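Local coordinates for dual specificity protein phosphatase 15 (Homo sapiens, PDB 1YZ4) that dephosphorylates phosphotyrosine, phosphoserine and phosphothreonine in proteins, as the catalytic domain of a dual-specificity phosphatase of the protein-tyrosine phosphatase family, at residues 76-79 / 80-84; 150-153 / 154-158; 103-106 / 107-111; 64-67 / 68-72; 18-21 / 22-26. The protein carries 1 engineered substitution. All blocks are in the same frame, centred on the assembly; numbering follows the deposited sequence.

Interaction 1 of 5, residues 76-79 / 80-84; sequences FIHC and CRLNG
The carboxamide of N83 folds back on the helix it has just left, and its ND2 donates to C79 O over only 2.6 Å. The bond is fairly straight and leaves close to the plane of the amide, while the backbone N of N83 reaches the same C79 O only weakly, at 3.2 Å. An asparagine suits this place because its short arm can strengthen a helical bond that is failing at the end of helix 70-82. G84 then takes positive phi as the C-prime residue of a Schellman motif, a backbone shape that glycine adopts easily.

One turn away, L82 lies across the imidazole of H78. Its CG stands 3.9 Å from the ring centroid and only 13° off the normal, a CH-pi contact, and CD1 lies over the same face, above the CD2-NE2 side of the ring. H78 swings CG away from its own backbone N (chi1 -152°), which carries the ring outward beside the L82 side chain. On the inner side, the I77 methyl CG2 lies alongside the methylenes of R81, 3.8 Å from R81 CD, while the guanidinium bonds to P13 O and the hydroxyl of Y105. H78 ND1 bonds to that same hydroxyl. With R81 NH1 only 4.9 Å from H78 ND1, a positive charge on the imidazole would probably be disfavoured.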
loop_
_atom_site.group_PDB
_atom_site.type_symbol
_atom_site.label_atom_id
_atom_site.label_comp_id
_atom_site.label_asym_id
_atom_site.label_seq_id
_atom_site.Cartn_x
_atom_site.Cartn_y
_atom_site.Cartn_z
ATOM N N PHE A 76 2.069 8.434 -5.494
ATOM C CA PHE A 76 2.497 7.444 -6.474
ATOM C C PHE A 76 1.287 6.573 -6.840
ATOM O O PHE A 76 0.918 6.449 -8.010
ATOM C CB PHE A 76 3.604 6.582 -5.861
ATOM C CG PHE A 76 4.197 5.569 -6.807
ATOM C CD1 PHE A 76 5.097 5.958 -7.796
ATOM C CD2 PHE A 76 3.899 4.219 -6.667
ATOM C CE1 PHE A 76 5.703 5.013 -8.628
ATOM C CE2 PHE A 76 4.499 3.259 -7.496
ATOM C CZ PHE A 76 5.404 3.656 -8.476
ATOM N N ILE A 77 0.666 5.985 -5.822
ATOM C CA ILE A 77 -0.495 5.123 -6.024
ATOM C C ILE A 77 -1.637 5.802 -6.774
ATOM O O ILE A 77 -2.190 5.242 -7.722
ATOM C CB ILE A 77 -1.036 4.608 -4.675
ATOM C CG1 ILE A 77 -0.028 3.628 -4.063
ATOM C CG2 ILE A 77 -2.405 3.941 -4.870
ATOM C CD1 ILE A 77 -0.268 3.332 -2.589
ATOM N N HIS A 78 -1.989 7.006 -6.341
ATOM C CA HIS A 78 -3.078 7.740 -6.961
ATOM C C HIS A 78 -2.806 7.997 -8.441
ATOM O O HIS A 78 -3.653 7.713 -9.294
ATOM C CB HIS A 78 -3.296 9.060 -6.230
ATOM C CG HIS A 78 -4.702 9.559 -6.299
ATOM N ND1 HIS A 78 -5.773 8.834 -5.821
ATOM C CD2 HIS A 78 -5.215 10.719 -6.771
ATOM C CE1 HIS A 78 -6.883 9.527 -5.993
ATOM N NE2 HIS A 78 -6.572 10.676 -6.569
ATOM N N CYS A 79 -1.624 8.523 -8.741
ATOM C CA CYS A 79 -1.245 8.811 -10.120
ATOM C C CYS A 79 -1.407 7.547 -10.961
ATOM O O CYS A 79 -1.973 7.580 -12.063
ATOM C CB CYS A 79 0.205 9.298 -10.187
ATOM S SG CYS A 79 0.871 9.431 -11.873
ATOM N N CYS A 80 -0.910 6.432 -10.437
ATOM C CA CYS A 80 -1.016 5.164 -11.141
ATOM C C CYS A 80 -2.479 4.767 -11.394
ATOM O O CYS A 80 -2.858 4.411 -12.516
ATOM C CB CYS A 80 -0.309 4.072 -10.338
ATOM S SG CYS A 80 -0.764 2.382 -10.786
ATOM N N ARG A 81 -3.306 4.837 -10.358
ATOM C CA ARG A 81 -4.708 4.456 -10.501
ATOM C C ARG A 81 -5.507 5.330 -11.476
ATOM O O ARG A 81 -6.158 4.824 -12.390
ATOM C CB ARG A 81 -5.405 4.463 -9.133
ATOM C CG ARG A 81 -4.797 3.527 -8.116
ATOM C CD ARG A 81 -5.641 3.473 -6.855
ATOM N NE ARG A 81 -6.955 2.886 -7.110
ATOM C CZ ARG A 81 -8.100 3.382 -6.643
ATOM N NH1 ARG A 81 -8.099 4.480 -5.895
ATOM N NH2 ARG A 81 -9.243 2.772 -6.916
ATOM N N LEU A 82 -5.450 6.641 -11.285
ATOM C CA LEU A 82 -6.207 7.547 -12.133
ATOM C C LEU A 82 -5.697 7.606 -13.569
ATOM O O LEU A 82 -6.348 8.190 -14.437
ATOM C CB LEU A 82 -6.236 8.948 -11.513
ATOM C CG LEU A 82 -6.612 9.020 -10.025
ATOM C CD1 LEU A 82 -6.934 10.460 -9.681
ATOM C CD2 LEU A 82 -7.809 8.129 -9.712
ATOM N N ASN A 83 -4.547 6.989 -13.823
ATOM C CA ASN A 83 -3.986 6.968 -15.166
ATOM C C ASN A 83 -4.060 5.579 -15.789
ATOM O O ASN A 83 -3.300 5.258 -16.706
ATOM C CB ASN A 83 -2.544 7.468 -15.156
ATOM C CG ASN A 83 -2.454 8.981 -15.052
ATOM O OD1 ASN A 83 -2.814 9.704 -15.987
ATOM N ND2 ASN A 83 -1.978 9.468 -13.908
ATOM N N GLY A 84 -4.975 4.758 -15.274
ATOM C CA GLY A 84 -5.187 3.421 -15.812
ATOM C C GLY A 84 -4.187 2.315 -15.514
ATOM O O GLY A 84 -4.106 1.347 -16.269
#

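Interaction 2 of 5, residues 150-153 / 154-158; sequences RRQL and EERFG
R151 and E155, one turn apart near the end of the C-terminal helix 145-157, begin a salt-bridge network that R156 completes. R151 NE lies 2.8 Å from E155 OE2, and the guanidinium and carboxylate planes are turned only 14° from each other. The second oxygen of the same carboxylate, E155 OE1, meets R156 NH1 at 3.3 Å in the plane of that guanidinium, at its edge. Each oxygen of E155 therefore has its own arginine, and the negative charge between them would offset the mutual repulsion of two cations on an exposed helical face. Long, flexible side chains suit this place, since bends at chi2 and chi3 carry R151 toward E155. Q152 runs beside R156 with its CG over a face of the guanidinium, 3.7 Å from NH1. E154 stays outside the network; its OE2 lies 3.0 Å from R150 O, two acceptors that do not bond.

Along the backbone, the carbonyls of R150, R151, Q152 and L153 each accept from the amide four residues on. The closest of these bonds are R156 N to Q152 O and F157 N to L153 O, both 2.9 Å. G158 then leaves helical geometry with positive phi.

L153 and F157 face helix 70-82: L153 packs on N75 and H78, and F157 on N75 and C79. Leucine and phenylalanine also meet each other there, with L153 CD2 3.8 Å from F157 CE1.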
loop_
_atom_site.group_PDB
_atom_site.type_symbol
_atom_site.label_atom_id
_atom_site.label_comp_id
_atom_site.label_asym_id
_atom_site.label_seq_id
_atom_site.Cartn_x
_atom_site.Cartn_y
_atom_site.Cartn_z
ATOM N N ARG A 150 -6.143 14.517 0.647
ATOM C CA ARG A 150 -7.231 14.254 -0.292
ATOM C C ARG A 150 -7.453 15.469 -1.195
ATOM O O ARG A 150 -7.564 15.336 -2.418
ATOM C CB ARG A 150 -8.546 13.912 0.423
ATOM C CG ARG A 150 -9.478 13.110 -0.483
ATOM C CD ARG A 150 -10.956 13.445 -0.349
ATOM N NE ARG A 150 -11.609 12.833 0.802
ATOM C CZ ARG A 150 -12.806 12.248 0.756
ATOM N NH1 ARG A 150 -13.482 12.186 -0.386
ATOM N NH2 ARG A 150 -13.343 11.739 1.858
ATOM N N ARG A 151 -7.513 16.652 -0.588
ATOM C CA ARG A 151 -7.703 17.879 -1.345
ATOM C C ARG A 151 -6.512 18.083 -2.296
ATOM O O ARG A 151 -6.686 18.484 -3.450
ATOM C CB ARG A 151 -7.823 19.067 -0.388
ATOM C CG ARG A 151 -8.047 20.409 -1.067
ATOM C CD ARG A 151 -7.196 21.472 -0.388
ATOM N NE ARG A 151 -5.768 21.253 -0.629
ATOM C CZ ARG A 151 -4.801 21.601 0.215
ATOM N NH1 ARG A 151 -5.100 22.183 1.368
ATOM N NH2 ARG A 151 -3.530 21.373 -0.096
ATOM N N GLN A 152 -5.305 17.800 -1.803
ATOM C CA GLN A 152 -4.098 17.941 -2.612
ATOM C C GLN A 152 -4.132 17.053 -3.853
ATOM O O GLN A 152 -3.846 17.514 -4.958
ATOM C CB GLN A 152 -2.857 17.606 -1.781
ATOM C CG GLN A 152 -2.169 18.813 -1.172
ATOM C CD GLN A 152 -0.978 18.433 -0.307
ATOM O OE1 GLN A 152 -0.096 17.685 -0.735
ATOM N NE2 GLN A 152 -0.944 18.953 0.918
ATOM N N LEU A 153 -4.484 15.782 -3.671
ATOM C CA LEU A 153 -4.545 14.844 -4.791
ATOM C C LEU A 153 -5.525 15.318 -5.858
ATOM O O LEU A 153 -5.297 15.129 -7.055
ATOM C CB LEU A 153 -4.956 13.450 -4.305
ATOM C CG LEU A 153 -3.979 12.739 -3.368
ATOM C CD1 LEU A 153 -4.659 11.528 -2.759
ATOM C CD2 LEU A 153 -2.721 12.336 -4.117
ATOM N N GLU A 154 -6.622 15.923 -5.418
ATOM C CA GLU A 154 -7.625 16.428 -6.339
ATOM C C GLU A 154 -6.983 17.520 -7.192
ATOM O O GLU A 154 -7.242 17.622 -8.389
ATOM C CB GLU A 154 -8.810 16.996 -5.558
ATOM C CG GLU A 154 -9.508 15.969 -4.675
ATOM C CD GLU A 154 -10.503 16.598 -3.714
ATOM O OE1 GLU A 154 -11.373 17.366 -4.173
ATOM O OE2 GLU A 154 -10.419 16.322 -2.500
ATOM N N GLU A 155 -6.132 18.325 -6.564
ATOM C CA GLU A 155 -5.452 19.405 -7.260
ATOM C C GLU A 155 -4.416 18.882 -8.247
ATOM O O GLU A 155 -4.402 19.287 -9.404
ATOM C CB GLU A 155 -4.775 20.330 -6.250
ATOM C CG GLU A 155 -5.713 21.292 -5.544
ATOM C CD GLU A 155 -5.075 21.899 -4.309
ATOM O OE1 GLU A 155 -3.848 22.132 -4.333
ATOM O OE2 GLU A 155 -5.795 22.148 -3.318
ATOM N N ARG A 156 -3.554 17.979 -7.788
ATOM C CA ARG A 156 -2.512 17.414 -8.640
ATOM C C ARG A 156 -2.997 16.540 -9.787
ATOM O O ARG A 156 -2.471 16.623 -10.892
ATOM C CB ARG A 156 -1.515 16.599 -7.807
ATOM C CG ARG A 156 -0.325 17.393 -7.279
ATOM C CD ARG A 156 -0.776 18.486 -6.338
ATOM N NE ARG A 156 0.287 18.914 -5.438
ATOM C CZ ARG A 156 0.133 19.843 -4.500
ATOM N NH1 ARG A 156 -1.042 20.438 -4.344
ATOM N NH2 ARG A 156 1.147 20.177 -3.713
ATOM N N PHE A 157 -3.993 15.698 -9.534
ATOM C CA PHE A 157 -4.468 14.796 -10.577
ATOM C C PHE A 157 -5.929 14.947 -10.964
ATOM O O PHE A 157 -6.389 14.284 -11.889
ATOM C CB PHE A 157 -4.212 13.333 -10.169
ATOM C CG PHE A 157 -2.857 13.098 -9.556
ATOM C CD1 PHE A 157 -2.677 13.194 -8.178
ATOM C CD2 PHE A 157 -1.753 12.810 -10.357
ATOM C CE1 PHE A 157 -1.417 13.008 -7.609
ATOM C CE2 PHE A 157 -0.485 12.624 -9.793
ATOM C CZ PHE A 157 -0.319 12.723 -8.417
ATOM N N GLY A 158 -6.660 15.813 -10.271
ATOM C CA GLY A 158 -8.067 15.985 -10.588
ATOM C C GLY A 158 -8.899 14.956 -9.847
ATOM O O GLY A 158 -8.346 14.056 -9.211
#

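Interaction 3 of 5, residues 103-106 / 107-111; sequences TAYV and MTVTG
Helix 97-110 follows the phosphate-binding loop of the phosphatase fold, and T103 with M107 and V106 with T110 belong to its last turns, where it is packed among other helices. The ordinary bond of M107 N to T103 O (2.8 Å) is accompanied by side-chain packing, with T103 CG2 3.9 Å from M107 SD. The bend of methionine at its thioether end lets it lie between helices, where M107 also touches W114 and F141.

A second pair faces helix 70-82. V109 sets its CG1 over one face of the Y105 ring, 4.1 Å from the centroid and 26° off the normal, a CH-pi contact with the methyl closest to CZ. Y105 can offer that face because chi1 of 180° sends the ring outward from the helix with a lean toward the next turn, where V109 meets it. Tyrosine serves two needs here: its ring fills space against I74 and I77, and its hydroxyl bonds to H78 ND1 and R81 NH1 of helix 70-82.

The helix closes at V106 O, which accepts two bonds from the same residue. T110 N lies 3.0 Å away and T110 OG1 2.6 Å away, and they approach from opposite faces of the carbonyl plane. The hydroxyl sits between its own backbone N and carbonyl carbon (chi1 67°), the position from which a threonine can turn back onto the preceding turn, and it also accepts from L112 N. G111, with positive phi, lets the chain leave. Beside this pair of hydrogen bonds, T110 CG2 rests 3.7 Å from V106 CG1.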
loop_
_atom_site.group_PDB
_atom_site.type_symbol
_atom_site.label_atom_id
_atom_site.label_comp_id
_atom_site.label_asym_id
_atom_site.label_seq_id
_atom_site.Cartn_x
_atom_site.Cartn_y
_atom_site.Cartn_z
ATOM N N THR A 103 -3.306 1.384 3.981
ATOM C CA THR A 103 -4.348 1.879 4.877
ATOM C C THR A 103 -4.367 3.401 4.818
ATOM O O THR A 103 -5.429 4.023 4.711
ATOM C CB THR A 103 -4.106 1.405 6.336
ATOM O OG1 THR A 103 -4.178 -0.022 6.383
ATOM C CG2 THR A 103 -5.175 1.954 7.284
ATOM N N ALA A 104 -3.181 3.993 4.867
ATOM C CA ALA A 104 -3.052 5.436 4.805
ATOM C C ALA A 104 -3.671 5.954 3.505
ATOM O O ALA A 104 -4.343 6.982 3.491
ATOM C CB ALA A 104 -1.590 5.816 4.875
ATOM N N TYR A 105 -3.446 5.232 2.410
ATOM C CA TYR A 105 -3.995 5.630 1.122
ATOM C C TYR A 105 -5.519 5.611 1.125
ATOM O O TYR A 105 -6.170 6.573 0.721
ATOM C CB TYR A 105 -3.524 4.692 0.019
ATOM C CG TYR A 105 -4.086 5.087 -1.323
ATOM C CD1 TYR A 105 -3.601 6.211 -1.994
ATOM C CD2 TYR A 105 -5.135 4.371 -1.906
ATOM C CE1 TYR A 105 -4.146 6.616 -3.209
ATOM C CE2 TYR A 105 -5.687 4.772 -3.128
ATOM C CZ TYR A 105 -5.182 5.896 -3.769
ATOM O OH TYR A 105 -5.707 6.304 -4.970
ATOM N N VAL A 106 -6.079 4.487 1.562
ATOM C CA VAL A 106 -7.522 4.323 1.603
ATOM C C VAL A 106 -8.155 5.319 2.566
ATOM O O VAL A 106 -9.271 5.783 2.344
ATOM C CB VAL A 106 -7.892 2.880 1.997
ATOM C CG1 VAL A 106 -9.411 2.721 2.071
ATOM C CG2 VAL A 106 -7.310 1.914 0.963
ATOM N N MET A 107 -7.444 5.659 3.634
ATOM C CA MET A 107 -7.975 6.633 4.578
ATOM C C MET A 107 -8.176 7.968 3.865
ATOM O O MET A 107 -9.235 8.584 3.986
ATOM C CB MET A 107 -7.017 6.828 5.758
ATOM C CG MET A 107 -7.055 5.717 6.791
ATOM S SD MET A 107 -5.665 5.788 7.942
ATOM C CE MET A 107 -6.148 7.162 8.967
ATOM N N THR A 108 -7.172 8.405 3.104
ATOM C CA THR A 108 -7.282 9.686 2.415
ATOM C C THR A 108 -8.338 9.723 1.311
ATOM O O THR A 108 -9.050 10.724 1.189
ATOM C CB THR A 108 -5.922 10.178 1.822
ATOM O OG1 THR A 108 -5.918 10.003 0.402
ATOM C CG2 THR A 108 -4.755 9.436 2.430
ATOM N N VAL A 109 -8.465 8.658 0.518
ATOM C CA VAL A 109 -9.468 8.669 -0.552
ATOM C C VAL A 109 -10.896 8.404 -0.082
ATOM O O VAL A 109 -11.840 8.692 -0.810
ATOM C CB VAL A 109 -9.141 7.667 -1.703
ATOM C CG1 VAL A 109 -7.825 8.033 -2.345
ATOM C CG2 VAL A 109 -9.125 6.241 -1.183
ATOM N N THR A 110 -11.056 7.863 1.124
ATOM C CA THR A 110 -12.394 7.589 1.660
ATOM C C THR A 110 -12.769 8.535 2.806
ATOM O O THR A 110 -13.950 8.730 3.107
ATOM C CB THR A 110 -12.512 6.149 2.196
ATOM O OG1 THR A 110 -11.674 6.004 3.342
ATOM C CG2 THR A 110 -12.099 5.139 1.137
ATOM N N GLY A 111 -11.761 9.109 3.451
ATOM C CA GLY A 111 -12.017 10.009 4.563
ATOM C C GLY A 111 -12.345 9.259 5.841
ATOM O O GLY A 111 -12.703 9.871 6.850
#

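Interaction 4 of 5, residues 64-67 / 68-72; sequences VPIK and KHFKE
P65 and I66 each accept from the amide three residues on, K68 N to P65 O at 3.0 Å and H69 N to I66 O at 2.8 Å, each donor standing about 50° above the carbonyl plane, the mark of tight turns leading into helix 70-82. P65 itself is the centre of an inverse gamma turn, to which the restricted phi of proline is well suited. The next bond, F70 N to K67 O, is weak; a water also donates to K67 O and accepts from K71 N, both at 2.7 Å, bridging the pair that a regular helix would join directly.

F70 carries the side-chain packing. Its ring lies flat beneath the backbone of the preceding turn, with K67 CA 3.5 Å from the centroid and 3° off the normal, a CH-pi contact over the centre. I66 reaches the far end of the ring, its CD1 3.7 Å from F70 CZ. On the outer side K68 stretches its extended chain across the proline, with P65 CG 4.0 Å from K68 CE.

I66 and F70 are buried: both pack on T100 of helix 97-110, and F70 meets F141 of helix 132-143 edge-to-face. Q137 of that same helix ties the loop down, bonding V64 O and K67 N through its amide, where the loop after strand 52-56 runs into helix 70-82.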
loop_
_atom_site.group_PDB
_atom_site.type_symbol
_atom_site.label_atom_id
_atom_site.label_comp_id
_atom_site.label_asym_id
_atom_site.label_seq_id
_atom_site.Cartn_x
_atom_site.Cartn_y
_atom_site.Cartn_z
ATOM N N VAL A 64 10.277 2.846 13.563
ATOM C CA VAL A 64 10.532 3.387 12.242
ATOM C C VAL A 64 9.411 4.314 11.788
ATOM O O VAL A 64 8.245 3.932 11.760
ATOM C CB VAL A 64 10.694 2.258 11.227
ATOM C CG1 VAL A 64 10.992 2.829 9.861
ATOM C CG2 VAL A 64 11.811 1.325 11.680
ATOM N N PRO A 65 9.755 5.554 11.421
ATOM C CA PRO A 65 8.748 6.518 10.973
ATOM C C PRO A 65 8.333 6.378 9.509
ATOM O O PRO A 65 8.684 7.225 8.694
ATOM C CB PRO A 65 9.423 7.852 11.247
ATOM C CG PRO A 65 10.848 7.546 10.883
ATOM C CD PRO A 65 11.084 6.187 11.519
ATOM N N ILE A 66 7.585 5.321 9.177
ATOM C CA ILE A 66 7.130 5.131 7.793
ATOM C C ILE A 66 6.219 6.275 7.392
ATOM O O ILE A 66 5.975 6.488 6.206
ATOM C CB ILE A 66 6.320 3.815 7.578
ATOM C CG1 ILE A 66 5.722 3.331 8.891
ATOM C CG2 ILE A 66 7.178 2.760 6.912
ATOM C CD1 ILE A 66 4.602 4.180 9.373
ATOM N N LYS A 67 5.708 6.999 8.384
ATOM C CA LYS A 67 4.808 8.117 8.121
ATOM C C LYS A 67 5.493 9.170 7.269
ATOM O O LYS A 67 4.832 9.980 6.624
ATOM C CB LYS A 67 4.307 8.743 9.430
ATOM C CG LYS A 67 5.326 9.575 10.204
ATOM C CD LYS A 67 4.785 9.896 11.597
ATOM C CE LYS A 67 5.684 10.846 12.376
ATOM N NZ LYS A 67 5.565 12.260 11.911
ATOM N N LYS A 68 6.822 9.155 7.263
ATOM C CA LYS A 68 7.565 10.114 6.463
ATOM C C LYS A 68 7.458 9.792 4.975
ATOM O O LYS A 68 7.811 10.615 4.134
ATOM C CB LYS A 68 9.033 10.147 6.892
ATOM C CG LYS A 68 9.257 10.835 8.238
ATOM C CD LYS A 68 10.733 10.810 8.643
ATOM C CE LYS A 68 10.960 11.403 10.034
ATOM N NZ LYS A 68 12.384 11.251 10.460
ATOM N N HIS A 69 6.963 8.602 4.647
ATOM C CA HIS A 69 6.823 8.213 3.248
ATOM C C HIS A 69 5.370 8.127 2.772
ATOM O O HIS A 69 5.111 7.785 1.618
ATOM C CB HIS A 69 7.527 6.877 2.990
ATOM C CG HIS A 69 8.998 6.903 3.272
ATOM N ND1 HIS A 69 9.520 6.688 4.530
ATOM C CD2 HIS A 69 10.058 7.124 2.457
ATOM C CE1 HIS A 69 10.839 6.773 4.477
ATOM N NE2 HIS A 69 11.191 7.038 3.231
ATOM N N PHE A 70 4.432 8.447 3.658
ATOM C CA PHE A 70 3.012 8.411 3.325
ATOM C C PHE A 70 2.629 9.281 2.127
ATOM O O PHE A 70 1.957 8.819 1.203
ATOM C CB PHE A 70 2.167 8.847 4.531
ATOM C CG PHE A 70 2.065 7.809 5.626
ATOM C CD1 PHE A 70 2.729 6.587 5.526
ATOM C CD2 PHE A 70 1.281 8.053 6.753
ATOM C CE1 PHE A 70 2.614 5.624 6.526
ATOM C CE2 PHE A 70 1.158 7.094 7.763
ATOM C CZ PHE A 70 1.827 5.875 7.646
ATOM N N LYS A 71 3.049 10.542 2.152
ATOM C CA LYS A 71 2.713 11.470 1.083
ATOM C C LYS A 71 3.159 10.975 -0.286
ATOM O O LYS A 71 2.359 10.859 -1.215
ATOM C CB LYS A 71 3.340 12.840 1.352
ATOM C CG LYS A 71 2.939 13.893 0.330
ATOM C CD LYS A 71 3.783 15.161 0.424
ATOM C CE LYS A 71 3.632 15.870 1.756
ATOM N NZ LYS A 71 4.429 17.133 1.787
ATOM N N GLU A 72 4.445 10.678 -0.407
ATOM C CA GLU A 72 4.977 10.216 -1.674
ATOM C C GLU A 72 4.345 8.898 -2.148
ATOM O O GLU A 72 4.092 8.738 -3.336
ATOM C CB GLU A 72 6.502 10.091 -1.580
ATOM C CG GLU A 72 6.996 9.014 -0.626
ATOM C CD GLU A 72 8.479 9.142 -0.331
ATOM O OE1 GLU A 72 9.283 9.156 -1.288
ATOM O OE2 GLU A 72 8.841 9.231 0.859
HETATM O O HOH W 1 4.072 11.443 4.526
#

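Interaction 5 of 5, residues 18-21 / 22-26; sequences GNFI and DAKDL
N19 and D22 trade bonds in the pattern of a capping box, round a tight turn that follows strand 15-18. D22 N donates to N19 OD1 over 2.8 Å, and N19 N returns a bond to D22 OD2 over 3.0 Å, met on the anti side of the carboxylate. The side-chain carbonyl of N19 can receive D22 N because chi1 of 53° folds it back over its own backbone. The turn is completed by A23 N, which reaches N19 O at 3.1 Å. Asparagine and aspartate suit these places: short side chains with oxygens well placed to hold backbone amides that have no earlier turn to accept them.

This end is packed closely. G18 has no side chain, so D22 OD2 can come within 3.4 Å of G18 CA, and D22 is buried with OD1 bonded also to Q28 NE2 of helix 26-31.

The other end is looser. I21 and K24 are exposed, and the long chain of K24 merely passes F20 O, with its CE 3.6 Å away. The F20 ring stacks on F92, just beyond the predicted nucleophile position, with I21 CG1 over one of its faces; the F20 side chain lies about 5 Å from a bound octyl glucoside. The chain then reaches D25, the N-cap of helix 26-31, whose OD1 accepts from Q28 N.

Between the two partners of the box a water closes a further bridge: it accepts from N19 ND2 at 3.1 Å and donates to D22 OD1 at 2.7 Å.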
loop_
_atom_site.group_PDB
_atom_site.type_symbol
_atom_site.label_atom_id
_atom_site.label_comp_id
_atom_site.label_asym_id
_atom_site.label_seq_id
_atom_site.Cartn_x
_atom_site.Cartn_y
_atom_site.Cartn_z
ATOM N N GLY A 18 0.731 -7.365 -1.094
ATOM C CA GLY A 18 1.417 -8.634 -1.251
ATOM C C GLY A 18 2.711 -8.769 -0.468
ATOM O O GLY A 18 3.139 -7.846 0.221
ATOM N N ASN A 19 3.325 -9.940 -0.582
ATOM C CA ASN A 19 4.573 -10.250 0.092
ATOM C C ASN A 19 5.669 -10.379 -0.965
ATOM O O ASN A 19 5.397 -10.249 -2.163
ATOM C CB ASN A 19 4.433 -11.566 0.846
ATOM C CG ASN A 19 3.925 -12.682 -0.046
ATOM O OD1 ASN A 19 4.438 -12.896 -1.152
ATOM N ND2 ASN A 19 2.911 -13.399 0.426
ATOM N N PHE A 20 6.891 -10.664 -0.521
ATOM C CA PHE A 20 8.040 -10.793 -1.419
ATOM C C PHE A 20 7.853 -11.841 -2.516
ATOM O O PHE A 20 8.429 -11.727 -3.599
ATOM C CB PHE A 20 9.304 -11.094 -0.609
ATOM C CG PHE A 20 9.461 -12.540 -0.227
ATOM C CD1 PHE A 20 10.337 -13.365 -0.928
ATOM C CD2 PHE A 20 8.744 -13.076 0.837
ATOM C CE1 PHE A 20 10.499 -14.700 -0.572
ATOM C CE2 PHE A 20 8.899 -14.411 1.200
ATOM C CZ PHE A 20 9.777 -15.223 0.498
ATOM N N ILE A 21 7.052 -12.861 -2.243
ATOM C CA ILE A 21 6.797 -13.897 -3.235
ATOM C C ILE A 21 5.857 -13.395 -4.331
ATOM O O ILE A 21 6.091 -13.644 -5.513
ATOM C CB ILE A 21 6.218 -15.164 -2.564
ATOM C CG1 ILE A 21 7.358 -15.940 -1.903
ATOM C CG2 ILE A 21 5.487 -16.030 -3.585
ATOM C CD1 ILE A 21 6.908 -17.128 -1.101
ATOM N N ASP A 22 4.799 -12.685 -3.948
ATOM C CA ASP A 22 3.861 -12.150 -4.935
ATOM C C ASP A 22 4.566 -11.134 -5.843
ATOM O O ASP A 22 4.293 -11.050 -7.043
ATOM C CB ASP A 22 2.678 -11.463 -4.246
ATOM C CG ASP A 22 1.957 -12.370 -3.266
ATOM O OD1 ASP A 22 1.638 -13.516 -3.638
ATOM O OD2 ASP A 22 1.698 -11.928 -2.126
ATOM N N ALA A 23 5.479 -10.368 -5.255
ATOM C CA ALA A 23 6.230 -9.346 -5.975
ATOM C C ALA A 23 7.070 -9.894 -7.132
ATOM O O ALA A 23 7.435 -9.142 -8.038
ATOM C CB ALA A 23 7.127 -8.595 -4.999
ATOM N N LYS A 24 7.375 -11.192 -7.094
ATOM C CA LYS A 24 8.186 -11.837 -8.134
ATOM C C LYS A 24 7.369 -12.793 -8.984
ATOM O O LYS A 24 7.868 -13.342 -9.963
ATOM C CB LYS A 24 9.335 -12.632 -7.509
ATOM C CG LYS A 24 10.306 -11.801 -6.696
ATOM C CD LYS A 24 11.434 -12.662 -6.137
ATOM C CE LYS A 24 10.903 -13.776 -5.252
ATOM N NZ LYS A 24 12.004 -14.596 -4.681
ATOM N N ASP A 25 6.118 -13.004 -8.597
ATOM C CA ASP A 25 5.242 -13.915 -9.319
ATOM C C ASP A 25 4.767 -13.319 -10.654
ATOM O O ASP A 25 3.751 -12.620 -10.711
ATOM C CB ASP A 25 4.039 -14.262 -8.442
ATOM C CG ASP A 25 3.223 -15.406 -9.002
ATOM O OD1 ASP A 25 2.959 -15.420 -10.224
ATOM O OD2 ASP A 25 2.836 -16.289 -8.214
ATOM N N LEU A 26 5.505 -13.613 -11.721
ATOM C CA LEU A 26 5.188 -13.120 -13.061
ATOM C C LEU A 26 3.768 -13.454 -13.488
ATOM O O LEU A 26 3.127 -12.686 -14.197
ATOM C CB LEU A 26 6.151 -13.718 -14.084
ATOM C CG LEU A 26 7.606 -13.304 -13.949
ATOM C CD1 LEU A 26 8.437 -14.055 -14.983
ATOM C CD2 LEU A 26 7.718 -11.793 -14.135
HETATM O O HOH W 2 1.571 -15.245 -1.623
#

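In the fold
Interactions 1, 2 and 3 form one cluster of helix ends, their centres 12 to 14 Å apart. H78 lies at its heart, bonded through ND1 to Y105 OH (2.7 Å) and packed by CD2 against L153 CB (3.7 Å), while C79 CB meets F157 CE2 at 3.4 Å. Interaction 4 begins the helix that interaction 1 ends and touches interaction 3 only where F70 CD2 nears A104 CB. Interaction 5 stands apart, its centre about 30 Å from that of interaction 2. It is nearest to the active site: the N19 side chain is about 7 Å from S91, engineered at the predicted cysteine position, against about 9 Å for I66.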